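Side-chain contacts in hypothetical conserved protein (Geobacillus kaustophilus, PDB 2YXY), which is of unknown function, a DUF1811-family protein that joins an N-terminal pair of antiparallel helices to a small antiparallel beta-sheet domain: residues 9-12 with 18-21; 24-29 with 46-51; 53-58 with 84-89. All coordinates share one frame; numbering follows the deposited sequence.

Contact 1: 9-12 with 18-21; sequences KRYS and ELQQ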
loop_
_atom_site.group_PDB
_atom_site.type_symbol
_atom_site.label_atom_id
_atom_site.label_comp_id
_atom_site.label_asym_id
_atom_site.label_seq_id
_atom_site.Cartn_x
_atom_site.Cartn_y
_atom_site.Cartn_z
ATOM N N LYS A 9 -11.380 3.726 -14.669
ATOM C CA LYS A 9 -10.788 2.408 -14.753
ATOM C C LYS A 9 -10.355 2.030 -13.330
ATOM O O LYS A 9 -9.945 2.888 -12.539
ATOM C CB LYS A 9 -9.537 2.435 -15.647
ATOM C CG LYS A 9 -9.806 2.770 -17.104
ATOM C CD LYS A 9 -8.531 2.815 -17.949
ATOM C CE LYS A 9 -8.861 3.062 -19.431
ATOM N NZ LYS A 9 -7.642 3.222 -20.271
ATOM N N ARG A 10 -10.452 0.747 -13.025
ATOM C CA ARG A 10 -9.992 0.189 -11.763
ATOM C C ARG A 10 -8.460 0.212 -11.822
ATOM O O ARG A 10 -7.882 0.132 -12.904
ATOM C CB ARG A 10 -10.489 -1.247 -11.648
ATOM C CG ARG A 10 -11.863 -1.296 -11.052
ATOM C CD ARG A 10 -12.750 -2.359 -11.638
ATOM N NE ARG A 10 -12.266 -3.724 -11.491
ATOM C CZ ARG A 10 -13.056 -4.783 -11.658
ATOM N NH1 ARG A 10 -14.343 -4.602 -11.958
ATOM N NH2 ARG A 10 -12.567 -6.017 -11.565
ATOM N N TYR A 11 -7.798 0.326 -10.677
ATOM C CA TYR A 11 -6.345 0.355 -10.702
ATOM C C TYR A 11 -5.764 -0.887 -11.379
ATOM O O TYR A 11 -4.727 -0.808 -12.069
ATOM C CB TYR A 11 -5.771 0.542 -9.282
ATOM C CG TYR A 11 -6.167 1.863 -8.605
ATOM C CD1 TYR A 11 -6.711 2.929 -9.342
ATOM C CD2 TYR A 11 -6.011 2.032 -7.226
ATOM C CE1 TYR A 11 -7.096 4.115 -8.722
ATOM C CE2 TYR A 11 -6.391 3.209 -6.590
ATOM C CZ TYR A 11 -6.936 4.241 -7.324
ATOM O OH TYR A 11 -7.373 5.357 -6.646
ATOM N N SER A 12 -6.443 -2.018 -11.228
ATOM C CA SER A 12 -5.961 -3.267 -11.834
ATOM C C SER A 12 -6.023 -3.291 -13.365
ATOM O O SER A 12 -5.503 -4.212 -13.985
ATOM C CB SER A 12 -6.737 -4.474 -11.292
ATOM O OG SER A 12 -8.058 -4.490 -11.801
ATOM N N GLU A 18 -1.110 5.672 -16.446
ATOM C CA GLU A 18 -2.385 6.007 -15.828
ATOM C C GLU A 18 -2.302 5.909 -14.309
ATOM O O GLU A 18 -2.871 6.732 -13.601
ATOM C CB GLU A 18 -3.490 5.099 -16.389
ATOM C CG GLU A 18 -3.838 5.459 -17.853
ATOM C CD GLU A 18 -4.716 4.414 -18.522
ATOM O OE1 GLU A 18 -5.378 4.777 -19.512
ATOM O OE2 GLU A 18 -4.728 3.230 -18.088
ATOM N N LEU A 19 -1.588 4.908 -13.811
ATOM C CA LEU A 19 -1.431 4.769 -12.378
ATOM C C LEU A 19 -0.677 5.981 -11.842
ATOM O O LEU A 19 -1.082 6.542 -10.831
ATOM C CB LEU A 19 -0.683 3.477 -12.033
ATOM C CG LEU A 19 -1.582 2.245 -12.221
ATOM C CD1 LEU A 19 -0.721 0.956 -12.291
ATOM C CD2 LEU A 19 -2.602 2.180 -11.051
ATOM N N GLN A 20 0.383 6.405 -12.541
ATOM C CA GLN A 20 1.182 7.562 -12.091
ATOM C C GLN A 20 0.373 8.854 -12.037
ATOM O O GLN A 20 0.542 9.664 -11.110
ATOM C CB GLN A 20 2.398 7.782 -12.998
ATOM C CG GLN A 20 3.490 6.735 -12.836
ATOM C CD GLN A 20 4.360 6.971 -11.610
ATOM O OE1 GLN A 20 3.861 7.165 -10.492
ATOM N NE2 GLN A 20 5.673 6.947 -11.811
ATOM N N GLN A 21 -0.472 9.055 -13.052
ATOM C CA GLN A 21 -1.339 10.224 -13.121
ATOM C C GLN A 21 -2.372 10.158 -11.981
ATOM O O GLN A 21 -2.697 11.173 -11.373
ATOM C CB GLN A 21 -2.049 10.284 -14.493
ATOM C CG GLN A 21 -1.029 10.388 -15.634
ATOM C CD GLN A 21 -1.620 10.314 -17.027
ATOM O OE1 GLN A 21 -2.358 9.382 -17.363
ATOM N NE2 GLN A 21 -1.271 11.287 -17.863
HETATM O O HOH W 1 -6.071 0.929 -19.119
#

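Contact 2: 24-29 with 46-51; sequences AMLTEK and ERKIAM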
loop_
_atom_site.group_PDB
_atom_site.type_symbol
_atom_site.label_atom_id
_atom_site.label_comp_id
_atom_site.label_asym_id
_atom_site.label_seq_id
_atom_site.Cartn_x
_atom_site.Cartn_y
_atom_site.Cartn_z
ATOM N N ALA A 24 -0.559 11.148 -8.851
ATOM C CA ALA A 24 -0.288 12.592 -8.797
ATOM C C ALA A 24 -1.561 13.343 -8.369
ATOM O O ALA A 24 -1.511 14.290 -7.595
ATOM C CB ALA A 24 0.202 13.120 -10.182
ATOM N N MET A 25 -2.701 12.924 -8.889
ATOM C CA MET A 25 -3.969 13.557 -8.546
ATOM C C MET A 25 -4.321 13.307 -7.066
ATOM O O MET A 25 -4.732 14.219 -6.346
ATOM C CB MET A 25 -5.062 12.994 -9.458
ATOM C CG MET A 25 -6.518 13.403 -9.120
ATOM S SD MET A 25 -7.327 12.332 -7.893
ATOM C CE MET A 25 -7.824 10.857 -8.891
ATOM N N LEU A 26 -4.158 12.064 -6.621
ATOM C CA LEU A 26 -4.451 11.693 -5.238
ATOM C C LEU A 26 -3.494 12.431 -4.290
ATOM O O LEU A 26 -3.896 12.896 -3.207
ATOM C CB LEU A 26 -4.292 10.177 -5.060
ATOM C CG LEU A 26 -5.259 9.217 -5.783
ATOM C CD1 LEU A 26 -4.746 7.754 -5.717
ATOM C CD2 LEU A 26 -6.635 9.334 -5.142
ATOM N N THR A 27 -2.236 12.552 -4.712
ATOM C CA THR A 27 -1.218 13.219 -3.906
ATOM C C THR A 27 -1.584 14.683 -3.653
ATOM O O THR A 27 -1.418 15.179 -2.540
ATOM C CB THR A 27 0.157 13.105 -4.584
ATOM O OG1 THR A 27 0.531 11.724 -4.617
ATOM C CG2 THR A 27 1.256 13.922 -3.824
ATOM N N GLU A 28 -2.108 15.363 -4.670
ATOM C CA GLU A 28 -2.493 16.762 -4.514
ATOM C C GLU A 28 -3.714 16.904 -3.574
ATOM O O GLU A 28 -3.781 17.828 -2.770
ATOM C CB GLU A 28 -2.761 17.396 -5.894
ATOM C CG GLU A 28 -3.280 18.843 -5.828
ATOM C CD GLU A 28 -2.259 19.840 -5.264
ATOM O OE1 GLU A 28 -2.679 20.965 -4.907
ATOM O OE2 GLU A 28 -1.049 19.522 -5.185
ATOM N N LYS A 29 -4.675 15.997 -3.670
ATOM C CA LYS A 29 -5.812 16.043 -2.765
ATOM C C LYS A 29 -5.339 15.695 -1.338
ATOM O O LYS A 29 -5.787 16.291 -0.361
ATOM C CB LYS A 29 -6.882 15.034 -3.189
ATOM C CG LYS A 29 -7.637 15.397 -4.459
ATOM C CD LYS A 29 -8.568 14.246 -4.809
ATOM C CE LYS A 29 -9.493 14.608 -5.971
ATOM N NZ LYS A 29 -10.438 13.463 -6.204
ATOM N N GLU A 46 -4.366 8.360 1.194
ATOM C CA GLU A 46 -3.119 7.608 1.342
ATOM C C GLU A 46 -3.338 6.120 1.058
ATOM O O GLU A 46 -2.445 5.464 0.552
ATOM C CB GLU A 46 -2.508 7.789 2.754
ATOM C CG GLU A 46 -1.811 9.141 2.976
ATOM C CD GLU A 46 -0.734 9.469 1.923
ATOM O OE1 GLU A 46 0.134 8.616 1.637
ATOM O OE2 GLU A 46 -0.752 10.596 1.377
ATOM N N ARG A 47 -4.499 5.580 1.417
ATOM C CA ARG A 47 -4.784 4.173 1.109
ATOM C C ARG A 47 -4.874 3.973 -0.396
ATOM O O ARG A 47 -4.360 2.990 -0.930
ATOM C CB ARG A 47 -6.120 3.730 1.703
ATOM C CG ARG A 47 -6.091 3.431 3.176
ATOM C CD ARG A 47 -7.493 3.095 3.642
ATOM N NE ARG A 47 -7.502 2.455 4.946
ATOM C CZ ARG A 47 -7.252 1.165 5.140
ATOM N NH1 ARG A 47 -7.277 0.657 6.367
ATOM N NH2 ARG A 47 -7.000 0.382 4.100
ATOM N N LYS A 48 -5.557 4.890 -1.083
ATOM C CA LYS A 48 -5.701 4.787 -2.532
ATOM C C LYS A 48 -4.351 4.876 -3.215
ATOM O O LYS A 48 -4.097 4.181 -4.205
ATOM C CB LYS A 48 -6.623 5.897 -3.069
ATOM C CG LYS A 48 -8.080 5.679 -2.658
ATOM C CD LYS A 48 -9.011 6.732 -3.268
ATOM C CE LYS A 48 -10.459 6.448 -2.894
ATOM N NZ LYS A 48 -11.396 7.248 -3.741
ATOM N N ILE A 49 -3.487 5.745 -2.690
ATOM C CA ILE A 49 -2.140 5.917 -3.236
ATOM C C ILE A 49 -1.364 4.616 -3.066
ATOM O O ILE A 49 -0.720 4.154 -3.991
ATOM C CB ILE A 49 -1.392 7.097 -2.507
ATOM C CG1 ILE A 49 -1.960 8.440 -3.008
ATOM C CG2 ILE A 49 0.137 7.030 -2.762
ATOM C CD1 ILE A 49 -1.417 9.698 -2.230
ATOM N N ALA A 50 -1.428 4.038 -1.871
ATOM C CA ALA A 50 -0.733 2.783 -1.610
ATOM C C ALA A 50 -1.210 1.715 -2.610
ATOM O O ALA A 50 -0.406 0.930 -3.144
ATOM C CB ALA A 50 -1.018 2.315 -0.168
ATOM N N MET A 51 -2.516 1.674 -2.855
ATOM C CA MET A 51 -3.055 0.682 -3.784
ATOM C C MET A 51 -2.559 0.924 -5.188
ATOM O O MET A 51 -2.147 -0.014 -5.859
ATOM C CB MET A 51 -4.587 0.685 -3.763
ATOM C CG MET A 51 -5.172 0.011 -2.551
ATOM S SD MET A 51 -4.583 -1.694 -2.333
ATOM C CE MET A 51 -5.125 -2.463 -3.812
#

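Contact 3: 53-58 with 84-89; sequences KAYMLN and KGVFAW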
loop_
_atom_site.group_PDB
_atom_site.type_symbol
_atom_site.label_atom_id
_atom_site.label_comp_id
_atom_site.label_asym_id
_atom_site.label_seq_id
_atom_site.Cartn_x
_atom_site.Cartn_y
_atom_site.Cartn_z
ATOM N N LYS A 53 0.155 2.369 -6.051
ATOM C CA LYS A 53 1.578 2.029 -6.075
ATOM C C LYS A 53 1.812 0.516 -6.173
ATOM O O LYS A 53 2.700 0.077 -6.892
ATOM C CB LYS A 53 2.283 2.574 -4.827
ATOM C CG LYS A 53 2.530 4.089 -4.869
ATOM C CD LYS A 53 3.237 4.542 -3.577
ATOM C CE LYS A 53 3.632 6.000 -3.640
ATOM N NZ LYS A 53 3.984 6.476 -2.251
ATOM N N ALA A 54 0.983 -0.260 -5.483
ATOM C CA ALA A 54 1.100 -1.704 -5.479
ATOM C C ALA A 54 1.023 -2.311 -6.876
ATOM O O ALA A 54 1.665 -3.329 -7.151
ATOM C CB ALA A 54 0.013 -2.308 -4.606
ATOM N N TYR A 55 0.212 -1.702 -7.736
ATOM C CA TYR A 55 0.063 -2.178 -9.095
ATOM C C TYR A 55 1.250 -1.823 -9.992
ATOM O O TYR A 55 1.233 -2.148 -11.171
ATOM C CB TYR A 55 -1.238 -1.642 -9.706
ATOM C CG TYR A 55 -2.422 -2.445 -9.246
ATOM C CD1 TYR A 55 -3.265 -1.977 -8.225
ATOM C CD2 TYR A 55 -2.660 -3.712 -9.775
ATOM C CE1 TYR A 55 -4.318 -2.765 -7.742
ATOM C CE2 TYR A 55 -3.706 -4.506 -9.296
ATOM C CZ TYR A 55 -4.525 -4.020 -8.278
ATOM O OH TYR A 55 -5.529 -4.810 -7.793
ATOM N N MET A 56 2.258 -1.135 -9.450
ATOM C CA MET A 56 3.470 -0.808 -10.215
ATOM C C MET A 56 4.631 -1.638 -9.651
ATOM O O MET A 56 5.779 -1.455 -10.042
ATOM C CB MET A 56 3.834 0.681 -10.124
ATOM C CG MET A 56 2.762 1.625 -10.669
ATOM S SD MET A 56 3.324 3.305 -10.985
ATOM C CE MET A 56 3.937 3.779 -9.425
ATOM N N LEU A 57 4.327 -2.545 -8.727
ATOM C CA LEU A 57 5.359 -3.402 -8.143
ATOM C C LEU A 57 5.192 -4.854 -8.579
ATOM O O LEU A 57 4.177 -5.231 -9.169
ATOM C CB LEU A 57 5.339 -3.328 -6.612
ATOM C CG LEU A 57 5.641 -1.952 -6.006
ATOM C CD1 LEU A 57 5.589 -2.069 -4.489
ATOM C CD2 LEU A 57 7.022 -1.452 -6.452
ATOM N N ASN A 58 6.186 -5.674 -8.253
ATOM C CA ASN A 58 6.167 -7.080 -8.642
ATOM C C ASN A 58 5.931 -7.957 -7.423
ATOM O O ASN A 58 6.764 -8.030 -6.513
ATOM C CB ASN A 58 7.498 -7.427 -9.328
ATOM C CG ASN A 58 7.431 -8.707 -10.143
ATOM O OD1 ASN A 58 8.387 -9.045 -10.850
ATOM N ND2 ASN A 58 6.314 -9.426 -10.055
ATOM N N LYS A 84 -1.394 -12.744 -2.672
ATOM C CA LYS A 84 -2.577 -12.880 -3.512
ATOM C C LYS A 84 -2.834 -11.557 -4.227
ATOM O O LYS A 84 -3.256 -10.587 -3.605
ATOM C CB LYS A 84 -3.787 -13.235 -2.649
ATOM C CG LYS A 84 -4.010 -14.717 -2.472
ATOM C CD LYS A 84 -4.647 -15.331 -3.710
ATOM C CE LYS A 84 -6.131 -14.996 -3.798
ATOM N NZ LYS A 84 -6.390 -13.532 -3.741
ATOM N N GLY A 85 -2.585 -11.523 -5.530
ATOM C CA GLY A 85 -2.785 -10.292 -6.274
ATOM C C GLY A 85 -1.701 -9.331 -5.832
ATOM O O GLY A 85 -0.523 -9.702 -5.829
ATOM N N VAL A 86 -2.077 -8.114 -5.436
ATOM C CA VAL A 86 -1.078 -7.145 -4.989
ATOM C C VAL A 86 -1.085 -7.061 -3.467
ATOM O O VAL A 86 -0.619 -6.084 -2.873
ATOM C CB VAL A 86 -1.338 -5.748 -5.604
ATOM C CG1 VAL A 86 -1.295 -5.844 -7.098
ATOM C CG2 VAL A 86 -2.672 -5.200 -5.156
ATOM N N PHE A 87 -1.613 -8.112 -2.847
ATOM C CA PHE A 87 -1.728 -8.208 -1.398
ATOM C C PHE A 87 -0.857 -9.281 -0.728
ATOM O O PHE A 87 -0.617 -10.374 -1.262
ATOM C CB PHE A 87 -3.184 -8.476 -1.001
ATOM C CG PHE A 87 -4.104 -7.314 -1.230
ATOM C CD1 PHE A 87 -4.157 -6.257 -0.318
ATOM C CD2 PHE A 87 -4.906 -7.270 -2.358
ATOM C CE1 PHE A 87 -5.005 -5.162 -0.539
ATOM C CE2 PHE A 87 -5.756 -6.183 -2.592
ATOM C CZ PHE A 87 -5.809 -5.129 -1.686
ATOM N N ALA A 88 -0.389 -8.945 0.460
ATOM C CA ALA A 88 0.407 -9.863 1.246
ATOM C C ALA A 88 -0.451 -10.091 2.466
ATOM O O ALA A 88 -0.821 -9.138 3.141
ATOM C CB ALA A 88 1.729 -9.216 1.642
ATOM N N TRP A 89 -0.825 -11.337 2.718
ATOM C CA TRP A 89 -1.608 -11.652 3.905
ATOM C C TRP A 89 -0.593 -12.129 4.936
ATOM O O TRP A 89 0.271 -12.953 4.633
ATOM C CB TRP A 89 -2.596 -12.766 3.615
ATOM C CG TRP A 89 -3.593 -12.395 2.594
ATOM C CD1 TRP A 89 -3.413 -12.342 1.238
ATOM C CD2 TRP A 89 -4.939 -12.011 2.839
ATOM N NE1 TRP A 89 -4.576 -11.949 0.627
ATOM C CE2 TRP A 89 -5.531 -11.740 1.590
ATOM C CE3 TRP A 89 -5.707 -11.869 3.999
ATOM C CZ2 TRP A 89 -6.855 -11.340 1.464
ATOM C CZ3 TRP A 89 -7.024 -11.468 3.877
ATOM C CH2 TRP A 89 -7.587 -11.207 2.616
#

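Contact 1: 9-12 with 18-21
Lys9 and Glu18 make the polar half of this contact, a salt bridge in which Lys9 NZ donates to Glu18 OE1 at 2.8 Å. The ammonium meets the oxygen on its syn side, 19° out of the carboxylate plane. Both chains are extended beyond CG, and the lysine crosses the glutamate at about a right angle, its CD and CE passing the carboxylate oxygens before NZ reaches OE1. A water bridges the pair: it accepts from Lys9 NZ at 3.0 Å and donates to Glu18 OE2 at 2.9 Å. Glu18 OE2 also takes the backbone N-H of Thr15, near the start of helix 16-36, and the one carboxylate serves bridge, water and helix beginning. With an alanine at Glu18, the Lys9 ammonium is likely to lose its counter-charge and the Thr15 amide this acceptor.

The apolar half is of similar size. Leu19, with CG anti to its carbonyl carbon (chi1 -74°), brings CD2 to 4.0 Å from Tyr11 CB and 3.8 Å from Tyr11 O, approaching the ring obliquely. The phenol reaches onward along the helix, where its OH hydrogen-bonds Glu22. Solvent-side ion pair and buried leucine are consistent with 9-12 being held against helix 16-36.

Contact 2: 24-29 with 46-51
Leu26 and Ile49 form the tight centre of this helix pair, with Leu26 CB only 3.6 Å from Ile49 CG1. Both residues are buried. The first torsion of Ile49 sets CG1 anti to the carbonyl carbon (chi1 -75°), which swings that branch across to Leu26.

Two exposed residues, Thr27 and Lys48, flank this centre as its margins. At the first, Ile49 CD1 lies 3.7 Å from Thr27 OG1; the Thr27 hydroxyl hydrogen-bonds Ile23 O in its own helix and meets the isoleucine by packing. At the second, Leu26 CD1 rests 3.7 Å from Lys48 CB and CD2 lies 4.0 Å from Lys48 CD, the two side chains crossing at about a right angle. The lysine contributes its aliphatic part: Lys48 NZ ends outside the interface, 6.8 Å from Lys29 NZ, near enough that the like charges may repel weakly.

The segments run antiparallel at 159°, their axes 9.4 Å apart at closest, as the two arms of a helical hairpin. Tyr11, from the loop ahead of helix 16-36, packs on Leu26 and Lys48, Tyr45 of helix 39-54 also touches Leu26, and Ala50 O accepts from Ser105 just past strand 100-103.

Contact 3: 53-58 with 84-89
Val86 is the residue that reaches across, meeting both Ala54 and Tyr55. Its CG1 methyl sits over one face of the Tyr55 ring, 3.8 Å from the centroid and 22° off the ring normal, a CH-pi contact displaced toward the rim; the shortest approach is 3.5 Å, from Val86 CG1 to Tyr55 CE2. The second methyl lies farther out along the same ring, with Val86 CG2 3.8 Å from Tyr55 CZ. Beside the ring, Val86 CB is met by Ala54 CB at 3.8 Å. The valine torsion that makes this possible, chi1 -59°, places CG1 anti to the carbonyl carbon and CG2, the branch that reaches Tyr55 CZ, between the backbone N and that carbon. The tyrosine side chain crosses the valine at about a right angle, and CG1 stands 3.5 Å above the Tyr55 ring plane.

The contact joins the C-terminal end of helix 39-54 to the turn of the beta hairpin formed by strands 76-84 and 87-92. This is a type II' beta turn from Lys84 to Phe87, in which Gly85 takes a positive phi of 70° and Val86 follows it, held at the apex. Lys84 and Phe87 bond to each other in both directions, Lys84 N to Phe87 O and Phe87 N to Lys84 O, and Val86 is further fixed by backbone hydrogen bonding with Ile104. On the helix side a type I turn from Ala54 to Leu57 carries the chain off the last helical turn. Farther out, Tyr55 packs on Leu19 of helix 16-36 and on Tyr11 and Ser12 of the loop before it, while Met51 of helix 39-54 touches both Val86 and Phe87.

In the fold
From the N terminus, contact 1 closes a short loop, folding 9-12 back on the start of helix 16-36. Farther along that helix, contact 2 closes the helical hairpin by bringing 46-51 of helix 39-54 alongside 24-29. Contact 3 then closes the longest excursion, from the end of helix 39-54 through strands 67-70 and 76-84 to the turn before strand 87-92. The three follow in series, neither nested nor crossing. In space they meet through shared side chains: Tyr11 links all three, Met51 of contact 2 bears on contact 3, and Gln20 of contact 1 packs on Met56 of contact 3. Together they join the lead-in loop to the helix pair, and the helix pair to the sheet.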